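Local coordinates for YcgJ protein (Bacillus subtilis, PDB 1XXL) that is probably an S-adenosylmethionine-dependent methyltransferase whose substrate has not been identified, at residues S40-A51 and V68-T77. Residues are numbered along the deposited sequence; the frame is centred on the assembly and turned at random.
Sequences SPYVQECIGVDA and VENVRFQQGT
Asn70 reaches back into the turn before strand 45-50, and an N-H of its ND2 bonds Ser40 O at 3.0 Å, with that oxygen close to the Asn70 amide plane. A weak second bond runs from ND2 to Gln44 O. Asn70 CG sits between the backbone N and the carbonyl carbon (chi1 70°), which swings the amide toward the turn. A leucine here would probably leave Ser40 O without this donor and the turn less firmly tied to the strand. Cys46 to Asp50 pair in parallel with Val71 to Gln75, and Gly76 N bonds Asp50 O just past the strand end. The tight part is the face of Cys46, Val71 and Phe73. There Val71 CG1 packs 3.5 Å from Ser40 CB. Phe73 CD2 lies 3.9 Å from Gly48 CA, where a CB on Gly48 would fall too close to CD2 of the ring as it stands. The other face is looser at Arg72, whose guanidinium turns off toward solvent, and at Gln74, although Val49 is buried there and its CG1 runs alongside Gln74 CG. At the exposed far end Gln75 NE2 bonds Ala51 O at 2.8 Å, from above the carbonyl plane. Asp50 and Ala51 are thought to form part of the S-adenosyl-L-methionine site, and Asp50 OD1 accepts from Gly31 N. In this Rossmann-type beta-alpha-beta unit helix 53-66 links the strands and, with helix 34-39, packs on the Val71 and Phe73 face, while strand 24-28 pairs with the other edge of 45-50.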
# COMPACT_ATOMS: atom_id res chain seq x y z
N SER A 40 8.68 11.34 -11.06
CA SER A 40 8.91 12.73 -11.49
C SER A 40 9.68 12.94 -12.81
O SER A 40 9.34 13.85 -13.54
CB SER A 40 9.58 13.54 -10.36
OG SER A 40 10.92 13.16 -10.17
N PRO A 41 10.69 12.10 -13.13
CA PRO A 41 11.34 12.29 -14.43
C PRO A 41 10.43 12.08 -15.65
O PRO A 41 10.72 12.62 -16.72
CB PRO A 41 12.47 11.24 -14.42
CG PRO A 41 12.64 10.86 -12.97
CD PRO A 41 11.29 10.98 -12.38
N TYR A 42 9.33 11.34 -15.47
CA TYR A 42 8.47 10.83 -16.55
C TYR A 42 7.17 11.57 -16.78
O TYR A 42 6.50 11.34 -17.77
CB TYR A 42 8.11 9.37 -16.27
CG TYR A 42 9.29 8.52 -15.97
CD1 TYR A 42 10.15 8.13 -16.99
CD2 TYR A 42 9.57 8.12 -14.68
CE1 TYR A 42 11.27 7.36 -16.73
CE2 TYR A 42 10.67 7.34 -14.41
CZ TYR A 42 11.53 6.97 -15.44
OH TYR A 42 12.64 6.20 -15.18
N VAL A 43 6.76 12.42 -15.84
CA VAL A 43 5.44 13.04 -15.92
C VAL A 43 5.57 14.54 -15.69
O VAL A 43 6.61 15.02 -15.30
CB VAL A 43 4.45 12.43 -14.88
CG1 VAL A 43 4.23 10.90 -15.14
CG2 VAL A 43 4.94 12.65 -13.43
N GLN A 44 4.48 15.27 -15.93
CA GLN A 44 4.45 16.70 -15.73
C GLN A 44 4.50 17.11 -14.26
O GLN A 44 5.18 18.07 -13.89
CB GLN A 44 3.16 17.25 -16.32
CG GLN A 44 3.09 18.75 -16.34
CD GLN A 44 1.82 19.20 -16.98
OE1 GLN A 44 0.79 19.30 -16.32
NE2 GLN A 44 1.86 19.44 -18.28
N GLU A 45 3.79 16.36 -13.43
CA GLU A 45 3.57 16.79 -12.07
C GLU A 45 3.12 15.62 -11.20
O GLU A 45 2.25 14.83 -11.60
CB GLU A 45 2.47 17.85 -12.14
CG GLU A 45 1.99 18.38 -10.84
CD GLU A 45 0.82 19.36 -11.03
OE1 GLU A 45 0.23 19.76 -10.00
OE2 GLU A 45 0.49 19.73 -12.20
N CYS A 46 3.72 15.54 -10.01
CA CYS A 46 3.29 14.60 -8.98
C CYS A 46 2.84 15.35 -7.74
O CYS A 46 3.53 16.26 -7.27
CB CYS A 46 4.44 13.72 -8.59
SG CYS A 46 5.06 12.77 -9.90
N ILE A 47 1.68 14.98 -7.21
CA ILE A 47 1.18 15.51 -5.96
C ILE A 47 1.08 14.36 -4.98
O ILE A 47 0.51 13.32 -5.32
CB ILE A 47 -0.17 16.17 -6.14
CG1 ILE A 47 -0.01 17.40 -7.02
CG2 ILE A 47 -0.75 16.57 -4.79
CD1 ILE A 47 -1.32 18.10 -7.29
N GLY A 48 1.65 14.52 -3.80
CA GLY A 48 1.58 13.51 -2.75
C GLY A 48 0.69 13.98 -1.62
O GLY A 48 0.74 15.16 -1.25
N VAL A 49 -0.15 13.11 -1.09
CA VAL A 49 -0.85 13.41 0.16
C VAL A 49 -0.44 12.42 1.23
O VAL A 49 -0.32 11.22 0.96
CB VAL A 49 -2.41 13.46 0.01
CG1 VAL A 49 -2.81 14.52 -1.00
CG2 VAL A 49 -2.96 12.15 -0.42
N ASP A 50 -0.18 12.94 2.43
CA ASP A 50 0.10 12.10 3.58
C ASP A 50 -0.67 12.63 4.80
O ASP A 50 -0.94 13.83 4.92
CB ASP A 50 1.61 11.98 3.86
CG ASP A 50 1.95 10.77 4.77
OD1 ASP A 50 2.33 9.68 4.23
OD2 ASP A 50 1.78 10.89 6.02
N ALA A 51 -1.04 11.72 5.70
CA ALA A 51 -1.87 12.08 6.84
C ALA A 51 -1.14 12.89 7.90
O ALA A 51 -1.77 13.60 8.66
CB ALA A 51 -2.48 10.82 7.45
N VAL A 68 14.29 18.26 -7.32
CA VAL A 68 13.12 18.07 -8.18
C VAL A 68 12.09 19.19 -7.95
O VAL A 68 11.73 19.50 -6.81
CB VAL A 68 12.47 16.66 -8.02
CG1 VAL A 68 13.50 15.56 -8.18
CG2 VAL A 68 11.82 16.53 -6.71
N GLU A 69 11.62 19.78 -9.04
CA GLU A 69 10.75 20.95 -9.00
C GLU A 69 9.29 20.66 -9.36
O GLU A 69 8.44 21.55 -9.28
CB GLU A 69 11.30 22.00 -9.98
CG GLU A 69 12.81 22.33 -9.79
CD GLU A 69 13.10 23.34 -8.67
OE1 GLU A 69 12.18 23.65 -7.87
OE2 GLU A 69 14.28 23.82 -8.61
N ASN A 70 8.99 19.42 -9.77
CA ASN A 70 7.65 19.08 -10.25
C ASN A 70 6.88 18.10 -9.33
O ASN A 70 5.95 17.42 -9.77
CB ASN A 70 7.75 18.54 -11.70
CG ASN A 70 8.40 17.16 -11.78
OD1 ASN A 70 9.24 16.80 -10.94
ND2 ASN A 70 8.01 16.38 -12.79
N VAL A 71 7.28 18.05 -8.05
CA VAL A 71 6.60 17.23 -7.07
C VAL A 71 6.21 18.13 -5.91
O VAL A 71 6.99 18.98 -5.50
CB VAL A 71 7.48 16.01 -6.56
CG1 VAL A 71 7.97 15.18 -7.71
CG2 VAL A 71 8.66 16.49 -5.72
N ARG A 72 4.99 17.99 -5.40
CA ARG A 72 4.54 18.76 -4.23
C ARG A 72 3.85 17.81 -3.25
O ARG A 72 3.29 16.79 -3.66
CB ARG A 72 3.62 19.93 -4.65
CG ARG A 72 4.38 21.14 -5.27
CD ARG A 72 3.49 22.42 -5.42
NE ARG A 72 2.98 22.90 -4.11
CZ ARG A 72 3.30 24.04 -3.49
NH1 ARG A 72 4.12 24.93 -4.04
NH2 ARG A 72 2.77 24.30 -2.29
N PHE A 73 3.94 18.12 -1.97
CA PHE A 73 3.34 17.30 -0.92
C PHE A 73 2.38 18.14 -0.10
O PHE A 73 2.56 19.33 0.08
CB PHE A 73 4.41 16.64 -0.05
CG PHE A 73 5.37 15.80 -0.84
CD1 PHE A 73 6.55 16.35 -1.32
CD2 PHE A 73 5.05 14.49 -1.18
CE1 PHE A 73 7.41 15.61 -2.09
CE2 PHE A 73 5.91 13.73 -1.96
CZ PHE A 73 7.09 14.29 -2.43
N GLN A 74 1.29 17.52 0.33
CA GLN A 74 0.39 18.19 1.23
C GLN A 74 -0.19 17.19 2.20
O GLN A 74 -0.11 15.98 1.97
CB GLN A 74 -0.68 18.96 0.47
CG GLN A 74 -1.67 18.14 -0.34
CD GLN A 74 -2.65 19.05 -1.08
OE1 GLN A 74 -2.28 19.77 -2.01
NE2 GLN A 74 -3.90 19.02 -0.67
N GLN A 75 -0.73 17.71 3.30
CA GLN A 75 -1.38 16.87 4.27
C GLN A 75 -2.82 16.58 3.82
O GLN A 75 -3.54 17.46 3.37
CB GLN A 75 -1.38 17.50 5.66
CG GLN A 75 -1.99 16.60 6.74
CD GLN A 75 -1.92 17.21 8.14
OE1 GLN A 75 -1.83 18.43 8.30
NE2 GLN A 75 -1.96 16.35 9.16
N GLY A 76 -3.22 15.32 3.96
CA GLY A 76 -4.61 14.94 3.69
C GLY A 76 -4.79 13.45 3.78
O GLY A 76 -3.81 12.71 3.93
N THR A 77 -6.04 13.01 3.69
CA THR A 77 -6.40 11.60 3.75
C THR A 77 -7.14 11.20 2.48
O THR A 77 -7.80 12.02 1.86
CB THR A 77 -7.27 11.29 4.98
OG1 THR A 77 -8.48 12.06 4.92
CG2 THR A 77 -6.53 11.63 6.26